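Local atomic coordinates of UDP-galactopyranose mutase (Deinococcus radiodurans, PDB entry 3HDQ), a protein that binds FAD and UDP-galactose and probably catalyses the interconversion of UDP-galactopyranose and UDP-galactofuranose. Residues Tyr32-Ala37 with His254-Gly259; Gly38-Val43 with Asp374-Gln379; Ala45-Ser50 with Phe95-Arg100. All coordinates share one frame; numbering follows the deposited sequence.

How the contacts relate
From the N terminus, the chain enters strand 30-35, turns through the glycine-rich loop and runs on as helix 39-50. Contact 3 closes the shortest loop. It joins the C-terminal half of that helix to the end of helix 92-99. Contact 1 closes a longer loop, in which contact 3 is nested, and sets strand 252-257 beside strand 30-35 in the parallel sheet. Contact 2 closes the longest, packing helix 373-388 against the start of helix 39-50. Contact 3 also lies inside that loop, whereas contacts 1 and 2 cross, because their segments alternate. Both of these touch FAD. Together they join two strands of the Rossmann-like sheet and bind helix 39-50 to helices 92-99 and 373-388.

Contact 1 (Tyr32-Ala37 with His254-Gly259); sequences YLIVGA and HMIYTG. With FAD (flavin-adenine dinucleotide), chain L.
Leu33 bonds with both its N and its O to the parallel strand beside it. Leu33 N donates to His254 O, and Leu33 O accepts from Ile256 N. The next bond, Val35 N to Ile256 O, is 2.7 Å long and close to straight at 174°. The register pairs Leu33 with Met255, Ile34 with Ile256 and Val35 with Tyr257.

Met255 can be followed outward. Its CB and CG pass close to Leu33 O, and CG is 4.0 Å from Val35 CG2. Met255 SD is 3.9 Å from Val35 CG2. A bend at the last torsion (chi3 -74°) then turns Met255 CE to Leu33 CD2, 3.7 Å away. Val35 also sets CB against CD1 of Tyr257, and its CG1 is 3.5 Å from N1A of the FAD adenine. On the other sheet face, the ring of Tyr32 lies aslant His254, while Ile34 and Ile256 lie side by side. Helix 39-50 packs on this face.

These are central strands of a Rossmann-like sheet. Gly36 begins a GxGxxG pattern where strand 30-35 ends, as in other dinucleotide-binding folds. Gly36 CA lies 3.2 Å from FAD O4B, and a side chain on this residue would run into Thr258 OG1.

Beyond the last strand pair, Thr258 OG1 sits between its own backbone N and carbonyl carbon (chi1 75°). From there Thr258 OG1 donates to Val35 O over 2.6 Å, in the carbonyl plane and on a lone pair. Thr258 N reaches the same oxygen with a weak bond. A valine here would probably leave Val35 O with only the weak bond from the amide of this residue, and the strand end less firmly held beside the FAD ribose. The methyl CG2 of Thr258 turns to helix 39-50, where it packs on Ala40.

Contact 2 (Gly38-Val43 with Asp374-Gln379); sequences GFAGSV and DQVVAQ. With FAD (flavin-adenine dinucleotide), chain L.
Phe39 and Val377 meet where the first turn of helix 39-50 lies against helix 373-388. The two short segments run at 38° to each other, with axes 8.6 Å apart at the closest.

Val377 CG2 is the methyl that does the touching. With CG1 anti to the backbone N (chi1 173°), CG2 lies anti to the carbonyl carbon and faces helix 39-50. Val377 CG2 comes within 3.4 Å of Phe39 CD2, a tight fit, and approaches the ring aslant. Val377 CG2 is also 4.2 Å from Val43 CG2, one turn further along, so it sits between the two side chains. The ring of Phe39 also has FAD O4' at its edge, and Phe226 of helix 222-229 meets it edge-to-face.

Val376 takes nearly the same rotamer, but its position on the helix points it toward helix 39-50, with the cofactor beside it. Val376 CG1 packs against CB of both Phe39 and Ala40, at 3.9 Å in each case. Val376 CG1 also lies 3.7 Å from FAD O2P. CG2 of Val376 approaches FAD O3' of the ribityl chain. CG1 thus touches both helix and cofactor, CG2 the cofactor.

Gly38 occupies the N-cap, and the helix begins beside the pyrophosphate. Ala40 N donates to FAD O1P over 2.9 Å at 164°. Ala40 CB is 3.3 Å from FAD O1P; a side chain this small is consistent with so close an approach.

The contact between the helices is apolar throughout. The phosphate is held by a main-chain amide at a helix start, so the helix end is likely to offset part of its negative charge while the methyls of Val376 lie beside it.

Contact 3 (Ala45-Ser50 with Phe95-Arg100); sequences AERLAS and FEYLSR
Glu46 is the residue on which Tyr97 and Arg100 converge. Tyr97 OH donates to Glu46 OE1 over 2.7 Å, meeting it on the anti side. Arg100 NH1 forms a salt bridge with the other oxygen, Glu46 OE2, at 3.1 Å, and comes to it from above the carboxylate plane.

The first shell is completed by Arg47, the next residue on the same helix. It grips the carboxylate side-on. Arg47 NE bonds Glu46 OE1 at 2.8 Å and Arg47 NH1 bonds Glu46 OE2 at 2.9 Å, both on the syn side. Each carboxylate oxygen therefore has two donors. Tyr97 OH and Arg47 NE reach OE1 from opposite faces of its plane. The two arginines come close together, Arg47 NH1 to Arg100 NH1 at 3.2 Å, but they share OE2, whose negative charge probably compensates for their proximity.

Bends in the side chains make this possible. Glu46 leaves its helix with CG anti to the backbone N and turns at chi2 (-85°). Arg47 folds back at chi2 and chi3, which brings its guanidinium alongside its neighbour. These chains span a wide gap, since the nearest CA atoms, those of Arg47 and Tyr97, are 10.6 Å apart.

Further out, Ser50 OG lies over one face of the Arg47 guanidinium, toward its rim, and bonds Arg47 O. Phe101 meets the Tyr97 ring edge-to-face, Val377 and Leu381 touch its side chain, and Val43 CG1 packs by its OH; together they probably fix its place. Phe384 of helix 373-388 touches Arg47.

The whole is a salt-bridge network, with a tyrosine hydroxyl added, that links the C-terminal half of the helix after the glycine-rich loop to the end of helix 92-99 in the Rossmann-like domain.

Contact 1 (Tyr32-Ala37 with His254-Gly259)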
loop_
_atom_site.group_PDB
_atom_site.type_symbol
_atom_site.label_atom_id
_atom_site.label_comp_id
_atom_site.label_asym_id
_atom_site.label_seq_id
_atom_site.Cartn_x
_atom_site.Cartn_y
_atom_site.Cartn_z
ATOM N N TYR A 32 -17.398 -17.064 -6.123
ATOM C CA TYR A 32 -17.934 -15.886 -5.439
ATOM C C TYR A 32 -17.328 -14.592 -5.943
ATOM O O TYR A 32 -16.101 -14.457 -6.032
ATOM C CB TYR A 32 -17.673 -15.958 -3.937
ATOM C CG TYR A 32 -18.394 -17.052 -3.216
ATOM C CD1 TYR A 32 -19.610 -16.811 -2.599
ATOM C CD2 TYR A 32 -17.847 -18.319 -3.119
ATOM C CE1 TYR A 32 -20.273 -17.809 -1.918
ATOM C CE2 TYR A 32 -18.498 -19.324 -2.439
ATOM C CZ TYR A 32 -19.716 -19.068 -1.845
ATOM O OH TYR A 32 -20.381 -20.069 -1.164
ATOM N N LEU A 33 -18.195 -13.644 -6.271
ATOM C CA LEU A 33 -17.786 -12.264 -6.458
ATOM C C LEU A 33 -18.095 -11.579 -5.130
ATOM O O LEU A 33 -19.237 -11.613 -4.659
ATOM C CB LEU A 33 -18.584 -11.620 -7.591
ATOM C CG LEU A 33 -18.597 -10.099 -7.734
ATOM C CD1 LEU A 33 -17.195 -9.581 -7.915
ATOM C CD2 LEU A 33 -19.468 -9.696 -8.926
ATOM N N ILE A 34 -17.077 -10.999 -4.506
ATOM C CA ILE A 34 -17.266 -10.310 -3.237
ATOM C C ILE A 34 -17.102 -8.801 -3.413
ATOM O O ILE A 34 -16.056 -8.321 -3.842
ATOM C CB ILE A 34 -16.296 -10.832 -2.179
ATOM C CG1 ILE A 34 -16.494 -12.334 -1.987
ATOM C CG2 ILE A 34 -16.506 -10.127 -0.868
ATOM C CD1 ILE A 34 -15.677 -12.899 -0.828
ATOM N N VAL A 35 -18.162 -8.062 -3.107
ATOM C CA VAL A 35 -18.174 -6.612 -3.296
ATOM C C VAL A 35 -17.812 -5.899 -1.997
ATOM O O VAL A 35 -18.569 -5.942 -1.019
ATOM C CB VAL A 35 -19.547 -6.117 -3.798
ATOM C CG1 VAL A 35 -19.439 -4.683 -4.318
ATOM C CG2 VAL A 35 -20.091 -7.049 -4.890
ATOM N N GLY A 36 -16.643 -5.261 -1.997
ATOM C CA GLY A 36 -16.111 -4.581 -0.824
ATOM C C GLY A 36 -15.001 -5.368 -0.146
ATOM O O GLY A 36 -15.168 -6.555 0.125
ATOM N N ALA A 37 -13.876 -4.712 0.128
ATOM C CA ALA A 37 -12.730 -5.366 0.762
ATOM C C ALA A 37 -12.466 -4.865 2.194
ATOM O O ALA A 37 -11.319 -4.828 2.653
ATOM C CB ALA A 37 -11.490 -5.203 -0.093
ATOM N N HIS A 254 -21.888 -16.926 -7.125
ATOM C CA HIS A 254 -22.570 -16.313 -5.994
ATOM C C HIS A 254 -21.957 -14.958 -5.656
ATOM O O HIS A 254 -20.762 -14.758 -5.832
ATOM C CB HIS A 254 -22.539 -17.232 -4.769
ATOM C CG HIS A 254 -23.505 -16.829 -3.699
ATOM N ND1 HIS A 254 -24.772 -17.361 -3.600
ATOM C CD2 HIS A 254 -23.398 -15.917 -2.701
ATOM C CE1 HIS A 254 -25.400 -16.807 -2.576
ATOM N NE2 HIS A 254 -24.589 -15.925 -2.021
ATOM N N MET A 255 -22.786 -14.027 -5.191
ATOM C CA MET A 255 -22.317 -12.699 -4.813
ATOM C C MET A 255 -22.442 -12.455 -3.311
ATOM O O MET A 255 -23.452 -12.807 -2.683
ATOM C CB MET A 255 -23.053 -11.586 -5.581
ATOM C CG MET A 255 -22.619 -10.194 -5.137
ATOM S SD MET A 255 -23.447 -8.769 -5.875
ATOM C CE MET A 255 -22.726 -8.784 -7.513
ATOM N N ILE A 256 -21.392 -11.867 -2.744
ATOM C CA ILE A 256 -21.417 -11.371 -1.378
ATOM C C ILE A 256 -21.295 -9.855 -1.463
ATOM O O ILE A 256 -20.300 -9.346 -1.957
ATOM C CB ILE A 256 -20.290 -12.001 -0.528
ATOM C CG1 ILE A 256 -20.548 -13.505 -0.377
ATOM C CG2 ILE A 256 -20.208 -11.348 0.856
ATOM C CD1 ILE A 256 -19.597 -14.214 0.530
ATOM N N TYR A 257 -22.331 -9.145 -1.019
ATOM C CA TYR A 257 -22.380 -7.689 -1.135
ATOM C C TYR A 257 -22.226 -7.027 0.244
ATOM O O TYR A 257 -22.898 -7.417 1.203
ATOM C CB TYR A 257 -23.686 -7.243 -1.839
ATOM C CG TYR A 257 -23.830 -5.740 -2.021
ATOM C CD1 TYR A 257 -23.211 -5.083 -3.075
ATOM C CD2 TYR A 257 -24.587 -4.980 -1.134
ATOM C CE1 TYR A 257 -23.333 -3.706 -3.232
ATOM C CE2 TYR A 257 -24.726 -3.622 -1.285
ATOM C CZ TYR A 257 -24.095 -2.981 -2.329
ATOM O OH TYR A 257 -24.238 -1.609 -2.475
ATOM N N THR A 258 -21.330 -6.044 0.338
ATOM C CA THR A 258 -21.059 -5.369 1.613
ATOM C C THR A 258 -21.201 -3.844 1.493
ATOM O O THR A 258 -20.832 -3.099 2.396
ATOM C CB THR A 258 -19.672 -5.752 2.206
ATOM O OG1 THR A 258 -18.612 -5.107 1.484
ATOM C CG2 THR A 258 -19.466 -7.276 2.179
ATOM N N GLY A 259 -21.746 -3.386 0.372
ATOM C CA GLY A 259 -22.039 -1.975 0.187
ATOM C C GLY A 259 -23.381 -1.603 0.803
ATOM O O GLY A 259 -24.037 -2.442 1.421
HETATM P PA FAD L . -16.638 -1.097 5.018
HETATM O O1A FAD L . -15.387 -0.813 5.611
HETATM O O2A FAD L . -17.361 0.097 4.863
HETATM O O5B FAD L . -16.332 -1.724 3.637
HETATM C C5B FAD L . -17.260 -1.919 2.637
HETATM C C4B FAD L . -16.550 -1.725 1.337
HETATM O O4B FAD L . -17.424 -1.921 0.285
HETATM C C3B FAD L . -16.085 -0.293 1.233
HETATM O O3B FAD L . -14.703 -0.176 1.180
HETATM C C2B FAD L . -16.692 0.201 -0.037
HETATM O O2B FAD L . -15.761 0.930 -0.740
HETATM C C1B FAD L . -17.085 -1.065 -0.739
HETATM N N9A FAD L . -18.159 -0.834 -1.700
HETATM C C8A FAD L . -19.362 -0.284 -1.498
HETATM N N7A FAD L . -20.030 -0.247 -2.623
HETATM C C5A FAD L . -19.272 -0.770 -3.574
HETATM C C6A FAD L . -19.449 -0.982 -4.923
HETATM N N6A FAD L . -20.599 -0.799 -5.474
HETATM N N1A FAD L . -18.471 -1.549 -5.659
HETATM C C2A FAD L . -17.305 -1.895 -5.076
HETATM N N3A FAD L . -17.133 -1.686 -3.754
HETATM C C4A FAD L . -18.085 -1.126 -3.012
HETATM N N1 FAD L . -14.872 0.158 14.778
HETATM C C2 FAD L . -14.239 -0.288 15.869
HETATM O O2 FAD L . -14.331 -1.425 16.221
HETATM N N3 FAD L . -13.487 0.575 16.560
HETATM C C4 FAD L . -13.369 1.863 16.159
HETATM O O4 FAD L . -12.706 2.638 16.762
HETATM C C4X FAD L . -14.028 2.290 15.066
HETATM N N5 FAD L . -13.915 3.580 14.688
HETATM C C5X FAD L . -14.572 4.007 13.590
HETATM C C6 FAD L . -14.440 5.319 13.205
HETATM C C7 FAD L . -15.098 5.764 12.093
HETATM C C7M FAD L . -14.974 7.170 11.671
HETATM C C8 FAD L . -15.868 4.907 11.361
HETATM C C8M FAD L . -16.567 5.443 10.169
HETATM C C9 FAD L . -15.991 3.587 11.746
HETATM C C9A FAD L . -15.349 3.127 12.868
HETATM N N10 FAD L . -15.451 1.824 13.260
HETATM C C10 FAD L . -14.788 1.426 14.366
HETATM C "C1'" FAD L . -16.367 0.873 12.583
HETATM C "C2'" FAD L . -15.726 0.133 11.432
HETATM O "O2'" FAD L . -15.376 1.097 10.504
HETATM C "C3'" FAD L . -16.666 -0.859 10.754
HETATM O "O3'" FAD L . -17.065 -1.895 11.536
HETATM C "C4'" FAD L . -15.939 -1.643 9.725
HETATM O "O4'" FAD L . -14.926 -0.794 9.282
HETATM C "C5'" FAD L . -16.921 -2.027 8.657
HETATM O "O5'" FAD L . -16.547 -3.093 7.866
HETATM P P FAD L . -17.364 -3.387 6.581
HETATM O O1P FAD L . -16.679 -4.344 5.805
HETATM O O2P FAD L . -18.606 -3.921 6.996
HETATM O O3P FAD L . -17.586 -2.041 5.824
#

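Contact 2 (Gly38-Val43 with Asp374-Gln379)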
loop_
_atom_site.group_PDB
_atom_site.type_symbol
_atom_site.label_atom_id
_atom_site.label_comp_id
_atom_site.label_asym_id
_atom_site.label_seq_id
_atom_site.Cartn_x
_atom_site.Cartn_y
_atom_site.Cartn_z
ATOM N N GLY A 38 -13.525 -4.462 2.885
ATOM C CA GLY A 38 -13.425 -4.139 4.297
ATOM C C GLY A 38 -13.394 -5.417 5.109
ATOM O O GLY A 38 -13.122 -6.491 4.567
ATOM N N PHE A 39 -13.674 -5.326 6.402
ATOM C CA PHE A 39 -13.696 -6.528 7.211
ATOM C C PHE A 39 -14.687 -7.552 6.680
ATOM O O PHE A 39 -14.383 -8.738 6.641
ATOM C CB PHE A 39 -13.994 -6.207 8.677
ATOM C CG PHE A 39 -12.781 -5.831 9.454
ATOM C CD1 PHE A 39 -12.470 -4.501 9.665
ATOM C CD2 PHE A 39 -11.930 -6.812 9.945
ATOM C CE1 PHE A 39 -11.339 -4.146 10.371
ATOM C CE2 PHE A 39 -10.793 -6.466 10.649
ATOM C CZ PHE A 39 -10.496 -5.128 10.860
ATOM N N ALA A 40 -15.866 -7.094 6.266
ATOM C CA ALA A 40 -16.915 -8.015 5.826
ATOM C C ALA A 40 -16.466 -8.851 4.636
ATOM O O ALA A 40 -16.498 -10.085 4.678
ATOM C CB ALA A 40 -18.195 -7.251 5.490
ATOM N N GLY A 41 -16.057 -8.182 3.565
ATOM C CA GLY A 41 -15.629 -8.896 2.376
ATOM C C GLY A 41 -14.381 -9.747 2.566
ATOM O O GLY A 41 -14.313 -10.883 2.087
ATOM N N SER A 42 -13.389 -9.198 3.260
ATOM C CA SER A 42 -12.081 -9.836 3.375
ATOM C C SER A 42 -12.118 -11.090 4.234
ATOM O O SER A 42 -11.417 -12.046 3.953
ATOM C CB SER A 42 -11.053 -8.856 3.938
ATOM O OG SER A 42 -10.919 -7.744 3.085
ATOM N N VAL A 43 -12.917 -11.080 5.295
ATOM C CA VAL A 43 -13.030 -12.256 6.144
ATOM C C VAL A 43 -13.694 -13.375 5.355
ATOM O O VAL A 43 -13.259 -14.519 5.407
ATOM C CB VAL A 43 -13.836 -11.977 7.424
ATOM C CG1 VAL A 43 -14.178 -13.297 8.133
ATOM C CG2 VAL A 43 -13.056 -11.072 8.357
ATOM N N ASP A 374 -15.000 -5.749 15.412
ATOM C CA ASP A 374 -15.089 -7.122 15.890
ATOM C C ASP A 374 -16.445 -7.753 15.564
ATOM O O ASP A 374 -16.504 -8.921 15.192
ATOM C CB ASP A 374 -14.780 -7.217 17.386
ATOM C CG ASP A 374 -15.877 -6.631 18.251
ATOM O OD1 ASP A 374 -16.284 -7.288 19.227
ATOM O OD2 ASP A 374 -16.328 -5.508 17.959
ATOM N N GLN A 375 -17.522 -6.977 15.701
ATOM C CA GLN A 375 -18.877 -7.466 15.412
ATOM C C GLN A 375 -19.047 -7.788 13.941
ATOM O O GLN A 375 -19.717 -8.756 13.589
ATOM C CB GLN A 375 -19.934 -6.430 15.815
ATOM C CG GLN A 375 -19.989 -6.142 17.305
ATOM C CD GLN A 375 -20.918 -4.989 17.630
ATOM O OE1 GLN A 375 -20.655 -3.835 17.272
ATOM N NE2 GLN A 375 -22.012 -5.294 18.312
ATOM N N VAL A 376 -18.450 -6.977 13.072
ATOM C CA VAL A 376 -18.477 -7.315 11.652
ATOM C C VAL A 376 -17.705 -8.610 11.386
ATOM O O VAL A 376 -18.193 -9.472 10.662
ATOM C CB VAL A 376 -18.005 -6.172 10.734
ATOM C CG1 VAL A 376 -17.855 -6.670 9.294
ATOM C CG2 VAL A 376 -19.009 -5.019 10.790
ATOM N N VAL A 377 -16.524 -8.764 11.984
ATOM C CA VAL A 377 -15.795 -10.019 11.838
ATOM C C VAL A 377 -16.674 -11.207 12.282
ATOM O O VAL A 377 -16.793 -12.207 11.574
ATOM C CB VAL A 377 -14.447 -10.022 12.594
ATOM C CG1 VAL A 377 -13.829 -11.403 12.557
ATOM C CG2 VAL A 377 -13.475 -9.004 11.989
ATOM N N ALA A 378 -17.311 -11.081 13.437
ATOM C CA ALA A 378 -18.166 -12.151 13.956
ATOM C C ALA A 378 -19.322 -12.431 13.007
ATOM O O ALA A 378 -19.696 -13.581 12.804
ATOM C CB ALA A 378 -18.701 -11.798 15.361
ATOM N N GLN A 379 -19.888 -11.370 12.436
ATOM C CA GLN A 379 -20.961 -11.526 11.454
ATOM C C GLN A 379 -20.469 -12.316 10.239
ATOM O O GLN A 379 -21.141 -13.238 9.767
ATOM C CB GLN A 379 -21.525 -10.164 11.011
ATOM C CG GLN A 379 -22.870 -10.260 10.282
ATOM C CD GLN A 379 -23.304 -8.947 9.627
ATOM O OE1 GLN A 379 -22.486 -8.220 9.052
ATOM N NE2 GLN A 379 -24.604 -8.647 9.704
HETATM P PA FAD L . -16.638 -1.097 5.018
HETATM O O1A FAD L . -15.387 -0.813 5.611
HETATM O O2A FAD L . -17.361 0.097 4.863
HETATM O O5B FAD L . -16.332 -1.724 3.637
HETATM C C5B FAD L . -17.260 -1.919 2.637
HETATM C C4B FAD L . -16.550 -1.725 1.337
HETATM O O4B FAD L . -17.424 -1.921 0.285
HETATM C C3B FAD L . -16.085 -0.293 1.233
HETATM O O3B FAD L . -14.703 -0.176 1.180
HETATM C C2B FAD L . -16.692 0.201 -0.037
HETATM O O2B FAD L . -15.761 0.930 -0.740
HETATM C C1B FAD L . -17.085 -1.065 -0.739
HETATM N N9A FAD L . -18.159 -0.834 -1.700
HETATM C C8A FAD L . -19.362 -0.284 -1.498
HETATM N N7A FAD L . -20.030 -0.247 -2.623
HETATM C C5A FAD L . -19.272 -0.770 -3.574
HETATM C C6A FAD L . -19.449 -0.982 -4.923
HETATM N N6A FAD L . -20.599 -0.799 -5.474
HETATM N N1A FAD L . -18.471 -1.549 -5.659
HETATM C C2A FAD L . -17.305 -1.895 -5.076
HETATM N N3A FAD L . -17.133 -1.686 -3.754
HETATM C C4A FAD L . -18.085 -1.126 -3.012
HETATM N N1 FAD L . -14.872 0.158 14.778
HETATM C C2 FAD L . -14.239 -0.288 15.869
HETATM O O2 FAD L . -14.331 -1.425 16.221
HETATM N N3 FAD L . -13.487 0.575 16.560
HETATM C C4 FAD L . -13.369 1.863 16.159
HETATM O O4 FAD L . -12.706 2.638 16.762
HETATM C C4X FAD L . -14.028 2.290 15.066
HETATM N N5 FAD L . -13.915 3.580 14.688
HETATM C C5X FAD L . -14.572 4.007 13.590
HETATM C C6 FAD L . -14.440 5.319 13.205
HETATM C C7 FAD L . -15.098 5.764 12.093
HETATM C C7M FAD L . -14.974 7.170 11.671
HETATM C C8 FAD L . -15.868 4.907 11.361
HETATM C C8M FAD L . -16.567 5.443 10.169
HETATM C C9 FAD L . -15.991 3.587 11.746
HETATM C C9A FAD L . -15.349 3.127 12.868
HETATM N N10 FAD L . -15.451 1.824 13.260
HETATM C C10 FAD L . -14.788 1.426 14.366
HETATM C "C1'" FAD L . -16.367 0.873 12.583
HETATM C "C2'" FAD L . -15.726 0.133 11.432
HETATM O "O2'" FAD L . -15.376 1.097 10.504
HETATM C "C3'" FAD L . -16.666 -0.859 10.754
HETATM O "O3'" FAD L . -17.065 -1.895 11.536
HETATM C "C4'" FAD L . -15.939 -1.643 9.725
HETATM O "O4'" FAD L . -14.926 -0.794 9.282
HETATM C "C5'" FAD L . -16.921 -2.027 8.657
HETATM O "O5'" FAD L . -16.547 -3.093 7.866
HETATM P P FAD L . -17.364 -3.387 6.581
HETATM O O1P FAD L . -16.679 -4.344 5.805
HETATM O O2P FAD L . -18.606 -3.921 6.996
HETATM O O3P FAD L . -17.586 -2.041 5.824
#

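Contact 3 (Ala45-Ser50 with Phe95-Arg100)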
loop_
_atom_site.group_PDB
_atom_site.type_symbol
_atom_site.label_atom_id
_atom_site.label_comp_id
_atom_site.label_asym_id
_atom_site.label_seq_id
_atom_site.Cartn_x
_atom_site.Cartn_y
_atom_site.Cartn_z
ATOM N N ALA A 45 -13.742 -13.568 2.053
ATOM C CA ALA A 45 -12.810 -13.943 0.997
ATOM C C ALA A 45 -11.782 -14.934 1.535
ATOM O O ALA A 45 -11.453 -15.920 0.879
ATOM C CB ALA A 45 -12.129 -12.718 0.415
ATOM N N GLU A 46 -11.284 -14.679 2.739
ATOM C CA GLU A 46 -10.271 -15.555 3.332
ATOM C C GLU A 46 -10.826 -16.946 3.654
ATOM O O GLU A 46 -10.207 -17.960 3.320
ATOM C CB GLU A 46 -9.658 -14.913 4.588
ATOM C CG GLU A 46 -8.503 -15.706 5.198
ATOM C CD GLU A 46 -8.972 -16.798 6.149
ATOM O OE1 GLU A 46 -9.959 -16.577 6.885
ATOM O OE2 GLU A 46 -8.350 -17.877 6.168
ATOM N N ARG A 47 -11.985 -16.981 4.313
ATOM C CA ARG A 47 -12.635 -18.239 4.670
ATOM C C ARG A 47 -12.994 -19.065 3.436
ATOM O O ARG A 47 -12.660 -20.236 3.362
ATOM C CB ARG A 47 -13.886 -17.991 5.513
ATOM C CG ARG A 47 -13.601 -17.416 6.901
ATOM C CD ARG A 47 -13.009 -18.470 7.846
ATOM N NE ARG A 47 -11.620 -18.767 7.514
ATOM C CZ ARG A 47 -11.025 -19.930 7.747
ATOM N NH1 ARG A 47 -9.753 -20.109 7.405
ATOM N NH2 ARG A 47 -11.706 -20.917 8.311
ATOM N N LEU A 48 -13.677 -18.455 2.473
ATOM C CA LEU A 48 -14.078 -19.179 1.272
ATOM C C LEU A 48 -12.833 -19.687 0.516
ATOM O O LEU A 48 -12.810 -20.815 0.017
ATOM C CB LEU A 48 -14.952 -18.305 0.361
ATOM C CG LEU A 48 -16.488 -18.175 0.456
ATOM C CD1 LEU A 48 -17.187 -19.434 0.973
ATOM C CD2 LEU A 48 -16.957 -16.933 1.205
ATOM N N ALA A 49 -11.790 -18.858 0.469
ATOM C CA ALA A 49 -10.553 -19.210 -0.236
ATOM C C ALA A 49 -9.885 -20.446 0.359
ATOM O O ALA A 49 -9.368 -21.304 -0.372
ATOM C CB ALA A 49 -9.584 -18.045 -0.220
ATOM N N SER A 50 -9.890 -20.521 1.690
ATOM C CA SER A 50 -9.223 -21.602 2.395
ATOM C C SER A 50 -9.972 -22.920 2.191
ATOM O O SER A 50 -9.410 -23.994 2.384
ATOM C CB SER A 50 -9.144 -21.291 3.884
ATOM O OG SER A 50 -10.412 -21.514 4.494
ATOM N N PHE A 95 -10.825 -12.433 18.320
ATOM C CA PHE A 95 -9.453 -12.063 18.621
ATOM C C PHE A 95 -8.448 -13.107 18.105
ATOM O O PHE A 95 -7.434 -12.759 17.497
ATOM C CB PHE A 95 -9.249 -11.759 20.110
ATOM C CG PHE A 95 -7.865 -11.274 20.431
ATOM C CD1 PHE A 95 -6.933 -12.124 21.009
ATOM C CD2 PHE A 95 -7.485 -9.976 20.116
ATOM C CE1 PHE A 95 -5.649 -11.682 21.284
ATOM C CE2 PHE A 95 -6.207 -9.529 20.378
ATOM C CZ PHE A 95 -5.285 -10.383 20.969
ATOM N N GLU A 96 -8.742 -14.386 18.303
ATOM C CA GLU A 96 -7.825 -15.413 17.817
ATOM C C GLU A 96 -7.802 -15.518 16.283
ATOM O O GLU A 96 -6.745 -15.682 15.679
ATOM C CB GLU A 96 -8.097 -16.762 18.498
ATOM C CG GLU A 96 -7.793 -16.697 20.007
ATOM C CD GLU A 96 -7.762 -18.046 20.698
ATOM O OE1 GLU A 96 -8.490 -18.968 20.271
ATOM O OE2 GLU A 96 -7.007 -18.174 21.683
ATOM N N TYR A 97 -8.961 -15.391 15.652
ATOM C CA TYR A 97 -9.025 -15.415 14.200
ATOM C C TYR A 97 -8.102 -14.354 13.592
ATOM O O TYR A 97 -7.231 -14.657 12.778
ATOM C CB TYR A 97 -10.458 -15.210 13.734
ATOM C CG TYR A 97 -10.551 -14.990 12.257
ATOM C CD1 TYR A 97 -10.481 -16.058 11.377
ATOM C CD2 TYR A 97 -10.686 -13.711 11.738
ATOM C CE1 TYR A 97 -10.544 -15.861 10.024
ATOM C CE2 TYR A 97 -10.752 -13.505 10.390
ATOM C CZ TYR A 97 -10.681 -14.585 9.529
ATOM O OH TYR A 97 -10.744 -14.383 8.166
ATOM N N LEU A 98 -8.281 -13.113 14.023
ATOM C CA LEU A 98 -7.454 -12.008 13.561
ATOM C C LEU A 98 -5.967 -12.209 13.870
ATOM O O LEU A 98 -5.106 -11.715 13.144
ATOM C CB LEU A 98 -7.948 -10.702 14.177
ATOM C CG LEU A 98 -8.746 -9.754 13.287
ATOM C CD1 LEU A 98 -9.349 -10.451 12.077
ATOM C CD2 LEU A 98 -9.803 -9.025 14.101
ATOM N N SER A 99 -5.674 -12.929 14.949
ATOM C CA SER A 99 -4.298 -13.177 15.364
ATOM C C SER A 99 -3.562 -14.035 14.348
ATOM O O SER A 99 -2.327 -14.070 14.337
ATOM C CB SER A 99 -4.256 -13.846 16.746
ATOM O OG SER A 99 -4.521 -12.896 17.770
ATOM N N ARG A 100 -4.320 -14.732 13.502
ATOM C CA ARG A 100 -3.717 -15.482 12.405
ATOM C C ARG A 100 -3.035 -14.542 11.399
ATOM O O ARG A 100 -2.160 -14.964 10.654
ATOM C CB ARG A 100 -4.760 -16.349 11.680
ATOM C CG ARG A 100 -5.616 -17.263 12.582
ATOM C CD ARG A 100 -6.612 -18.060 11.725
ATOM N NE ARG A 100 -5.928 -18.648 10.570
ATOM C CZ ARG A 100 -6.459 -18.796 9.358
ATOM N NH1 ARG A 100 -7.699 -18.403 9.108
ATOM N NH2 ARG A 100 -5.739 -19.333 8.382
#